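Side-chain contacts in glutathione S-transferase delta (Bombyx mori, PDB 3VK9), which probably catalyses the conjugation of glutathione to electrophilic compounds, working as a homodimeric delta-class transferase: residues Q97-D102 with L154-L159; A127-V132 with S171-K176; Q137-F142 with K147-P152; S160-V165 with T187-A192. All coordinates share one frame; numbering follows the deposited sequence. Where two conformers were deposited one is given.

Contact 1. Residues Q97-D102 with L154-L159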
# COMPACT_ATOMS: atom_id res chain seq x y z
N GLN A 97 -6.06 -4.30 -5.54
CA GLN A 97 -6.92 -3.52 -4.66
C GLN A 97 -6.89 -4.06 -3.24
O GLN A 97 -6.72 -3.31 -2.28
CB GLN A 97 -8.39 -3.48 -5.13
CG GLN A 97 -9.28 -2.88 -4.06
CD GLN A 97 -10.68 -2.59 -4.54
OE1 GLN A 97 -11.00 -2.80 -5.71
NE2 GLN A 97 -11.52 -2.12 -3.64
N ARG A 98 -7.03 -5.38 -3.10
CA ARG A 98 -7.06 -5.98 -1.77
C ARG A 98 -5.71 -5.81 -1.07
O ARG A 98 -5.66 -5.64 0.15
CB ARG A 98 -7.47 -7.47 -1.81
CG ARG A 98 -8.86 -7.73 -2.39
CD ARG A 98 -9.96 -7.04 -1.59
NE ARG A 98 -11.28 -7.50 -2.02
CZ ARG A 98 -12.25 -6.72 -2.46
NH1 ARG A 98 -12.08 -5.41 -2.51
NH2 ARG A 98 -13.40 -7.25 -2.84
N LEU A 99 -4.61 -5.86 -1.83
CA LEU A 99 -3.29 -5.63 -1.25
C LEU A 99 -3.16 -4.21 -0.67
O LEU A 99 -2.64 -4.03 0.43
CB LEU A 99 -2.17 -5.94 -2.25
CG LEU A 99 -1.97 -7.43 -2.60
CD1 LEU A 99 -1.00 -7.60 -3.78
CD2 LEU A 99 -1.51 -8.23 -1.37
N TYR A 100 -3.65 -3.21 -1.41
CA TYR A 100 -3.63 -1.83 -0.92
C TYR A 100 -4.58 -1.61 0.26
O TYR A 100 -4.26 -0.85 1.18
CB TYR A 100 -3.85 -0.85 -2.07
CG TYR A 100 -2.64 -0.78 -2.94
CD1 TYR A 100 -1.50 -0.10 -2.49
CD2 TYR A 100 -2.59 -1.45 -4.16
CE1 TYR A 100 -0.36 -0.05 -3.25
CE2 TYR A 100 -1.42 -1.40 -4.94
CZ TYR A 100 -0.32 -0.69 -4.47
OH TYR A 100 0.84 -0.61 -5.18
N PHE A 101 -5.70 -2.30 0.25
CA PHE A 101 -6.60 -2.32 1.41
C PHE A 101 -5.87 -2.86 2.64
O PHE A 101 -5.97 -2.32 3.74
CB PHE A 101 -7.82 -3.20 1.11
CG PHE A 101 -8.65 -3.53 2.31
CD1 PHE A 101 -9.51 -2.57 2.87
CD2 PHE A 101 -8.62 -4.80 2.87
CE1 PHE A 101 -10.30 -2.88 3.98
CE2 PHE A 101 -9.40 -5.12 3.98
CZ PHE A 101 -10.24 -4.14 4.54
N ASP A 102 -5.13 -3.95 2.44
CA ASP A 102 -4.35 -4.56 3.51
C ASP A 102 -3.34 -3.58 4.14
O ASP A 102 -3.41 -3.29 5.34
CB ASP A 102 -3.63 -5.82 2.99
CG ASP A 102 -2.83 -6.52 4.09
OD1 ASP A 102 -3.33 -6.55 5.25
OD2 ASP A 102 -1.72 -7.02 3.78
N LEU A 154 -7.56 -18.93 -4.41
CA LEU A 154 -6.59 -18.40 -3.46
C LEU A 154 -5.61 -17.48 -4.21
O LEU A 154 -5.11 -17.83 -5.28
CB LEU A 154 -5.81 -19.54 -2.81
CG LEU A 154 -4.78 -19.14 -1.74
CD1 LEU A 154 -5.48 -18.93 -0.41
CD2 LEU A 154 -3.70 -20.21 -1.63
N THR A 155 -5.36 -16.29 -3.67
CA THR A 155 -4.37 -15.37 -4.28
C THR A 155 -3.42 -14.77 -3.25
O THR A 155 -3.62 -14.89 -2.04
CB THR A 155 -5.05 -14.22 -5.05
OG1 THR A 155 -5.71 -13.35 -4.12
CG2 THR A 155 -6.06 -14.75 -6.08
N VAL A 156 -2.37 -14.11 -3.73
CA VAL A 156 -1.46 -13.45 -2.82
C VAL A 156 -2.19 -12.45 -1.92
O VAL A 156 -1.68 -12.09 -0.86
CB VAL A 156 -0.30 -12.75 -3.58
CG1 VAL A 156 0.65 -13.79 -4.15
CG2 VAL A 156 -0.86 -11.84 -4.68
N ALA A 157 -3.37 -11.99 -2.34
CA ALA A 157 -4.18 -11.12 -1.48
C ALA A 157 -4.68 -11.83 -0.22
O ALA A 157 -4.65 -11.26 0.86
CB ALA A 157 -5.35 -10.51 -2.26
N ASP A 158 -5.17 -13.06 -0.37
CA ASP A 158 -5.54 -13.85 0.81
C ASP A 158 -4.34 -14.03 1.75
O ASP A 158 -4.43 -13.88 2.96
CB ASP A 158 -6.09 -15.23 0.38
CG ASP A 158 -7.34 -15.13 -0.50
OD1 ASP A 158 -8.42 -14.76 0.01
OD2 ASP A 158 -7.24 -15.42 -1.71
N LEU A 159 -3.19 -14.35 1.18
CA LEU A 159 -2.03 -14.68 1.99
C LEU A 159 -1.51 -13.47 2.78
O LEU A 159 -1.15 -13.57 3.96
CB LEU A 159 -0.93 -15.28 1.11
CG LEU A 159 -1.29 -16.52 0.27
CD1 LEU A 159 -0.07 -17.03 -0.55
CD2 LEU A 159 -1.84 -17.63 1.16
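The guanidinium group of Arg98 turns away from Ala157, although Arg98 CB and Ala157 CB meet at 3.7 Å. The chain bends about CB-CG (chi2 -60°) and lays the flat group over one face of the Phe142 ring, NH1 above it, in a cation-pi contact, while NE donates to Val149 O. The carboxylate of Asp158, the other flat group, looks back along its own segment. Its OD2 accepts from Thr155 N at 2.9 Å through the lone pair turned away from OD1, in a fairly straight bond (159°); OD1 receives Val149 N and the indole N-H of Trp184. Thr155 is the N-cap, and its OG1 takes Ala157 N at 3.2 Å. Thr155 and Asp158 thus form a capping box, the well-known start of the central helix in the helical domain of glutathione transferases. Against this first turn lies Leu99. Its CD2 sits 3.9 Å from Val156 O and just as near Ala157 CA, and its CD1 is 4.3 Å from Val156 CG2. The small methyl of Ala157 suits the spot, since the CA atoms of Leu99 and Ala157 are only 5.6 Å apart. Leu99 also packs on Tyr100 of the second subunit.

Contact 2. Residues A127-V132 with S171-K176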
# COMPACT_ATOMS: atom_id res chain seq x y z
N ALA A 127 -11.72 4.73 19.99
CA ALA A 127 -11.86 5.21 18.62
C ALA A 127 -10.97 4.42 17.64
O ALA A 127 -11.44 3.99 16.58
CB ALA A 127 -11.57 6.72 18.56
N LYS A 128 -9.71 4.21 17.99
CA LYS A 128 -8.84 3.39 17.15
C LYS A 128 -9.36 1.95 17.05
O LYS A 128 -9.24 1.32 16.00
CB LYS A 128 -7.39 3.45 17.64
CG LYS A 128 -6.74 4.81 17.48
CD LYS A 128 -5.38 4.86 18.18
CE LYS A 128 -4.76 6.26 18.16
NZ LYS A 128 -4.64 6.81 16.78
N ASN A 129 -9.96 1.44 18.13
CA ASN A 129 -10.60 0.12 18.09
C ASN A 129 -11.68 0.11 17.02
O ASN A 129 -11.72 -0.78 16.17
CB ASN A 129 -11.22 -0.24 19.45
CG ASN A 129 -11.79 -1.66 19.47
OD1 ASN A 129 -12.71 -1.99 18.72
ND2 ASN A 129 -11.24 -2.49 20.35
N GLU A 130 -12.55 1.12 17.06
CA GLU A 130 -13.63 1.22 16.09
C GLU A 130 -13.14 1.28 14.63
O GLU A 130 -13.77 0.72 13.74
CB GLU A 130 -14.55 2.41 16.41
CG GLU A 130 -15.48 2.12 17.58
CD GLU A 130 -16.29 0.84 17.39
OE1 GLU A 130 -16.39 0.06 18.37
OE2 GLU A 130 -16.82 0.61 16.28
N LYS A 131 -12.01 1.95 14.40
CA LYS A 131 -11.46 2.01 13.06
C LYS A 131 -11.07 0.60 12.59
O LYS A 131 -11.23 0.26 11.41
CB LYS A 131 -10.28 2.98 12.99
CG LYS A 131 -10.68 4.45 13.06
CD LYS A 131 -10.38 5.15 11.74
CE LYS A 131 -11.18 6.46 11.59
NZ LYS A 131 -12.61 6.23 11.19
N VAL A 132 -10.56 -0.21 13.50
CA VAL A 132 -10.26 -1.60 13.15
C VAL A 132 -11.55 -2.38 12.86
O VAL A 132 -11.60 -3.15 11.91
CB VAL A 132 -9.46 -2.32 14.26
CG1 VAL A 132 -9.23 -3.78 13.87
CG2 VAL A 132 -8.15 -1.62 14.51
N SER A 171 -4.37 -9.64 20.17
CA SER A 171 -5.02 -8.48 20.77
C SER A 171 -6.43 -8.82 21.22
O SER A 171 -6.82 -9.98 21.23
CB SER A 171 -5.13 -7.36 19.73
OG SER A 171 -6.10 -7.72 18.75
N ASP A 172 -7.19 -7.79 21.56
CA ASP A 172 -8.57 -7.98 21.99
C ASP A 172 -9.60 -7.74 20.88
O ASP A 172 -10.79 -7.59 21.15
CB ASP A 172 -8.87 -7.11 23.22
CG ASP A 172 -8.91 -5.61 22.90
OD1 ASP A 172 -8.53 -5.21 21.79
OD2 ASP A 172 -9.31 -4.83 23.79
N ILE A 173 -9.16 -7.73 19.63
CA ILE A 173 -10.08 -7.59 18.52
C ILE A 173 -10.65 -8.95 18.13
O ILE A 173 -9.92 -9.83 17.64
CB ILE A 173 -9.43 -6.92 17.30
CG1 ILE A 173 -8.90 -5.53 17.66
CG2 ILE A 173 -10.42 -6.82 16.16
CD1 ILE A 173 -9.98 -4.54 18.09
N ASP A 174 -11.94 -9.13 18.35
CA ASP A 174 -12.60 -10.38 18.03
C ASP A 174 -13.04 -10.34 16.57
O ASP A 174 -14.15 -9.91 16.28
CB ASP A 174 -13.83 -10.57 18.94
CG ASP A 174 -14.55 -11.88 18.69
OD1 ASP A 174 -13.94 -12.77 18.08
OD2 ASP A 174 -15.72 -12.01 19.12
N PHE A 175 -12.17 -10.76 15.66
CA PHE A 175 -12.49 -10.66 14.23
C PHE A 175 -13.40 -11.78 13.76
O PHE A 175 -14.06 -11.68 12.72
CB PHE A 175 -11.24 -10.59 13.35
CG PHE A 175 -10.31 -11.77 13.51
CD1 PHE A 175 -9.29 -11.75 14.46
CD2 PHE A 175 -10.44 -12.89 12.71
CE1 PHE A 175 -8.43 -12.84 14.61
CE2 PHE A 175 -9.59 -13.99 12.86
CZ PHE A 175 -8.58 -13.96 13.80
N LYS A 176 -13.42 -12.88 14.50
CA LYS A 176 -14.28 -14.00 14.14
C LYS A 176 -15.77 -13.68 14.30
O LYS A 176 -16.62 -14.46 13.83
CB LYS A 176 -13.89 -15.25 14.92
CG LYS A 176 -12.61 -15.89 14.41
CD LYS A 176 -12.28 -17.16 15.19
CE LYS A 176 -11.01 -17.83 14.68
NZ LYS A 176 -10.76 -19.13 15.39
O HOH W 1 -12.39 -5.27 20.96
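Ahead of Asp172 and Ile173, which meet Asn129 and Val132 of the helix, Ser171 shapes the loop: its OG accepts from Ile173 N at 3.2 Å in a nearly straight bond (168°), an ST turn. Asp172 comes next. Its OD1 lies 4.1 Å from Asn129 ND2, too far for a direct bond, and the carboxylate and amide planes are 69° apart. Both polar groups bond instead to the hydroxyl of Tyr113, and a water accepts from Asn129 ND2 at 3.1 Å and donates to Asp172 O at 2.8 Å. In the helical C-terminal domain this ties the start of helix 126-142 to the loop between helices 156-167 and 179-191. Ile173 then supplies the apolar part. It runs alongside Asn129 in the opposite sense, putting CD1 3.3 Å from Asn129 ND2, while its CG2 branch reaches Val132 CG1 at 4.0 Å. Asn129 CG stands opposite its backbone N (chi1 -175°), which brings the amide up against Ile173; Gln133 NE2 holds OD1. With an alanine here, the bridging water and the Tyr113 hydroxyl would probably lose an N-H donor, and a gap would open beside Ile173 CD1. The buried Ile173 also packs on Gln133 and Leu136 of the same helix.

Contact 3. Residues Q137-F142 with K147-P152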
# COMPACT_ATOMS: atom_id res chain seq x y z
N GLN A 137 -15.33 -4.87 8.98
CA GLN A 137 -16.65 -4.82 8.35
C GLN A 137 -16.52 -4.73 6.83
O GLN A 137 -17.26 -5.39 6.10
CB GLN A 137 -17.46 -3.64 8.90
CG GLN A 137 -17.95 -3.86 10.32
CD GLN A 137 -18.17 -2.57 11.10
OE1 GLN A 137 -18.39 -1.50 10.52
NE2 GLN A 137 -18.11 -2.67 12.43
N LEU A 138 -15.58 -3.93 6.36
CA LEU A 138 -15.27 -3.86 4.93
C LEU A 138 -14.81 -5.22 4.40
O LEU A 138 -15.23 -5.66 3.32
CB LEU A 138 -14.21 -2.79 4.66
CG LEU A 138 -14.69 -1.34 4.83
CD1 LEU A 138 -13.51 -0.36 4.78
CD2 LEU A 138 -15.72 -0.98 3.76
N LEU A 139 -13.95 -5.90 5.16
CA LEU A 139 -13.45 -7.21 4.74
C LEU A 139 -14.63 -8.18 4.66
O LEU A 139 -14.77 -8.96 3.72
CB LEU A 139 -12.40 -7.75 5.73
CG LEU A 139 -11.80 -9.11 5.41
CD1 LEU A 139 -11.31 -9.19 3.96
CD2 LEU A 139 -10.65 -9.46 6.36
N ASP A 140 -15.49 -8.09 5.67
CA ASP A 140 -16.63 -8.99 5.75
C ASP A 140 -17.55 -8.76 4.53
O ASP A 140 -18.12 -9.70 3.99
CB ASP A 140 -17.36 -8.79 7.08
CG ASP A 140 -18.38 -9.89 7.36
OD1 ASP A 140 -17.97 -11.03 7.62
OD2 ASP A 140 -19.59 -9.61 7.36
N LYS A 141 -17.65 -7.51 4.08
CA LYS A 141 -18.44 -7.21 2.88
C LYS A 141 -17.78 -7.78 1.63
O LYS A 141 -18.45 -8.43 0.82
CB LYS A 141 -18.68 -5.71 2.72
CG LYS A 141 -20.13 -5.33 2.39
CD LYS A 141 -20.62 -5.99 1.11
CE LYS A 141 -21.90 -5.35 0.57
NZ LYS A 141 -23.14 -5.78 1.30
N PHE A 142 -16.47 -7.54 1.47
CA PHE A 142 -15.71 -8.09 0.35
C PHE A 142 -15.93 -9.59 0.20
O PHE A 142 -15.88 -10.13 -0.90
CB PHE A 142 -14.20 -7.84 0.53
CG PHE A 142 -13.82 -6.39 0.68
CD1 PHE A 142 -14.66 -5.38 0.22
CD2 PHE A 142 -12.64 -6.04 1.30
CE1 PHE A 142 -14.31 -4.05 0.37
CE2 PHE A 142 -12.29 -4.71 1.45
CZ PHE A 142 -13.13 -3.72 0.99
N LYS A 147 -15.71 -17.16 -1.65
CA LYS A 147 -14.80 -18.07 -0.96
C LYS A 147 -13.50 -17.39 -0.55
O LYS A 147 -13.00 -17.60 0.55
CB LYS A 147 -14.46 -19.24 -1.88
CG LYS A 147 -13.75 -20.41 -1.21
CD LYS A 147 -13.42 -21.48 -2.26
CE LYS A 147 -13.41 -22.89 -1.71
NZ LYS A 147 -12.31 -23.14 -0.77
N TYR A 148 -12.94 -16.60 -1.47
CA TYR A 148 -11.68 -15.91 -1.23
C TYR A 148 -11.88 -14.42 -1.42
O TYR A 148 -12.93 -13.97 -1.86
CB TYR A 148 -10.60 -16.44 -2.19
CG TYR A 148 -10.19 -17.88 -1.94
CD1 TYR A 148 -9.42 -18.21 -0.83
CD2 TYR A 148 -10.58 -18.90 -2.80
CE1 TYR A 148 -9.04 -19.52 -0.59
CE2 TYR A 148 -10.20 -20.23 -2.57
CZ TYR A 148 -9.43 -20.53 -1.45
OH TYR A 148 -9.03 -21.83 -1.19
N VAL A 149 -10.85 -13.65 -1.09
CA VAL A 149 -11.01 -12.21 -0.95
C VAL A 149 -10.90 -11.48 -2.29
O VAL A 149 -11.35 -10.34 -2.43
CB VAL A 149 -10.01 -11.65 0.10
CG1 VAL A 149 -8.63 -11.43 -0.53
CG2 VAL A 149 -10.54 -10.36 0.73
N ALA A 150 -10.31 -12.13 -3.28
CA ALA A 150 -10.13 -11.48 -4.58
C ALA A 150 -10.33 -12.47 -5.72
O ALA A 150 -9.43 -12.75 -6.52
CB ALA A 150 -8.75 -10.83 -4.66
N GLY A 151 -11.54 -13.01 -5.79
CA GLY A 151 -11.88 -13.90 -6.87
C GLY A 151 -12.10 -15.31 -6.37
O GLY A 151 -12.06 -15.56 -5.16
N PRO A 152 -12.33 -16.23 -7.30
CA PRO A 152 -12.67 -17.62 -6.96
C PRO A 152 -11.47 -18.45 -6.47
O PRO A 152 -11.69 -19.49 -5.88
CB PRO A 152 -13.21 -18.17 -8.29
CG PRO A 152 -12.57 -17.33 -9.34
CD PRO A 152 -12.48 -15.96 -8.75
O HOH W 2 -14.50 -9.76 -3.19
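Leu139 CD1 presses on Val149 CG2 at 3.5 Å, the two side chains crossing at about a right angle. Leu139 extends from the helix with CG opposite its own backbone N (chi1 180°), and this brings CD1 up against Val149; Val165, Val181 and Leu106 also lie against the side chain. On the loop side, Val149 has CG1 between its backbone N and carbonyl carbon, leaving CG2 to point at the helix. One turn beyond Leu138 comes Phe142, whose CB lies 4.4 Å from the same Val149 CG2. Its ring leads elsewhere, to an edge-to-face contact with Phe101, and Leu138 O stands 3.0 Å above the ring plane over its centre. Phe142 O closes the helix segment, and a water lies 2.7 Å from Phe142 O and 3.3 Å from Val149 O; with more acceptors about it than protons, it may not donate to both at once. The direct contact is thus purely apolar, and the short branched side chain of Val149 suits the wedge between Leu139 and Phe142. The Val149 backbone is satisfied by residues of helices 89-119 and 156-167, which suggests that backbone polar bonds help set the loop's course, while hydrocarbon fills its contact with the helix.

Contact 4. Residues S160-V165 with T187-A192; sequences SLIASV and TVKSTA
Val188 O, on the helix turn whose side chain meets Ile162, is gripped by two backbone donors, Ala192 N at 2.8 Å and Thr191 N at 3.0 Å. The contact is a helix-helix one inside the helical C-terminal domain of the glutathione transferase fold: helix 179-191 lies against helix 156-167, the buried helix at its core. The same turn is drawn in further by a side chain. Thr191 OG1 donates to Thr187 O over a short 2.6 Å, approaching from above the carbonyl plane, 43° out of it, and OG1 has a second partner outside the helix. A threonine suits this place because its hydroxyl can reach back a turn while it meets that other group. Between the side chains the interface is hydrocarbon. Ile162 and Val188 meet end-on, methyl against methyl, and their closest carbons, Ile162 CD1 and Val188 CG1, are 3.5 Å apart, tighter than usual for methyls. Ile162 is stretched out, with CG1 opposite the backbone N (chi1 -160°), and this thrusts the long branch at the partner helix. Its CG2 follows more loosely, 4.0 Å from Val188 CG1. Branched side chains fit such a buried seam, and Trp184 and Tyr185 of the partner helix also touch Ile162. Beyond Val188, Ile162 CD1 comes to rest 4.2 Å from Lys189 N, the backbone nitrogen one residue on.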
# COMPACT_ATOMS: atom_id res chain seq x y z
N SER A 160 -1.47 -12.32 2.13
CA SER A 160 -1.07 -11.09 2.80
C SER A 160 -2.11 -10.69 3.86
O SER A 160 -1.76 -10.37 4.99
CB SER A 160 -0.87 -9.96 1.78
OG SER A 160 -0.43 -8.78 2.41
N LEU A 161 -3.39 -10.75 3.49
CA LEU A 161 -4.45 -10.37 4.42
C LEU A 161 -4.54 -11.32 5.61
O LEU A 161 -4.84 -10.89 6.73
CB LEU A 161 -5.81 -10.25 3.72
CG LEU A 161 -6.14 -8.86 3.14
CD1 LEU A 161 -7.32 -8.89 2.16
CD2 LEU A 161 -6.37 -7.80 4.24
N ILE A 162 -4.29 -12.61 5.39
CA ILE A 162 -4.41 -13.52 6.50
C ILE A 162 -3.24 -13.34 7.46
O ILE A 162 -3.42 -13.43 8.66
CB ILE A 162 -4.66 -15.00 6.10
CG1 ILE A 162 -5.24 -15.75 7.31
CG2 ILE A 162 -3.38 -15.66 5.63
CD1 ILE A 162 -5.97 -17.02 6.97
N ALA A 163 -2.06 -13.01 6.93
CA ALA A 163 -0.93 -12.73 7.81
C ALA A 163 -1.25 -11.54 8.71
O ALA A 163 -0.93 -11.55 9.91
CB ALA A 163 0.35 -12.47 7.01
N SER A 164 -1.90 -10.52 8.15
CA SER A 164 -2.36 -9.38 8.95
C SER A 164 -3.47 -9.77 9.94
O SER A 164 -3.30 -9.63 11.16
CB SER A 164 -2.85 -8.26 8.04
OG SER A 164 -1.80 -7.81 7.21
N VAL A 165 -4.59 -10.26 9.41
CA VAL A 165 -5.75 -10.64 10.24
C VAL A 165 -5.42 -11.61 11.37
O VAL A 165 -5.88 -11.43 12.50
CB VAL A 165 -6.91 -11.25 9.41
CG1 VAL A 165 -8.01 -11.74 10.35
CG2 VAL A 165 -7.47 -10.23 8.40
N THR A 187 -11.08 -21.22 5.70
CA THR A 187 -10.80 -21.72 4.36
C THR A 187 -9.31 -21.55 4.02
O THR A 187 -8.67 -22.47 3.51
CB THR A 187 -11.62 -20.96 3.28
OG1 THR A 187 -13.02 -21.11 3.52
CG2 THR A 187 -11.29 -21.49 1.88
N VAL A 188 -8.77 -20.38 4.29
CA VAL A 188 -7.39 -20.10 3.92
C VAL A 188 -6.43 -20.96 4.75
O VAL A 188 -5.50 -21.55 4.21
CB VAL A 188 -7.09 -18.61 3.97
CG1 VAL A 188 -5.59 -18.35 3.76
CG2 VAL A 188 -7.91 -17.90 2.88
N LYS A 189 -6.70 -21.08 6.04
CA LYS A 189 -5.91 -21.95 6.91
C LYS A 189 -5.77 -23.36 6.34
O LYS A 189 -4.70 -23.96 6.40
CB LYS A 189 -6.56 -22.04 8.29
CG LYS A 189 -6.27 -20.88 9.22
CD LYS A 189 -7.27 -20.89 10.37
CE LYS A 189 -6.62 -20.59 11.71
NZ LYS A 189 -7.63 -20.84 12.78
N SER A 190 -6.87 -23.88 5.80
CA SER A 190 -6.93 -25.26 5.33
C SER A 190 -6.54 -25.41 3.86
O SER A 190 -6.48 -26.53 3.35
CB SER A 190 -8.33 -25.83 5.52
OG SER A 190 -8.89 -25.38 6.74
N THR A 191 -6.30 -24.30 3.18
CA THR A 191 -5.97 -24.40 1.75
C THR A 191 -4.63 -23.79 1.34
O THR A 191 -4.07 -24.17 0.31
CB THR A 191 -7.11 -23.87 0.84
OG1 THR A 191 -7.46 -22.54 1.22
CG2 THR A 191 -8.35 -24.78 0.94
N ALA A 192 -4.11 -22.86 2.14
CA ALA A 192 -2.80 -22.31 1.84
C ALA A 192 -1.72 -23.35 2.16
O ALA A 192 -1.57 -23.76 3.30
CB ALA A 192 -2.57 -21.03 2.64

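Contacts 1, 3 and 4 cluster around helix 156-167: the centre of contact 1 is 10 Å from those of contacts 3 and 4, which are 12 Å apart. Polar bonds join them. Ser160 OG of contact 4 lies 2.6 Å from Asp102 OD2 of contact 1, in a hydrogen bond, and Asp102 also bonds to Arg68, while Tyr148 OH of contact 3 meets Thr191 OG1 of contact 4 at 3.0 Å. Contact 2 lies farther off, about 18 Å from contacts 3 and 4 between centres, and touches contact 4 through Phe175 and Val165. Glutathione, as in relatives, is probably bound mainly by the thioredoxin-like N-terminal domain, whose helix 67-78 meets contact 1 at Leu99 and Val156.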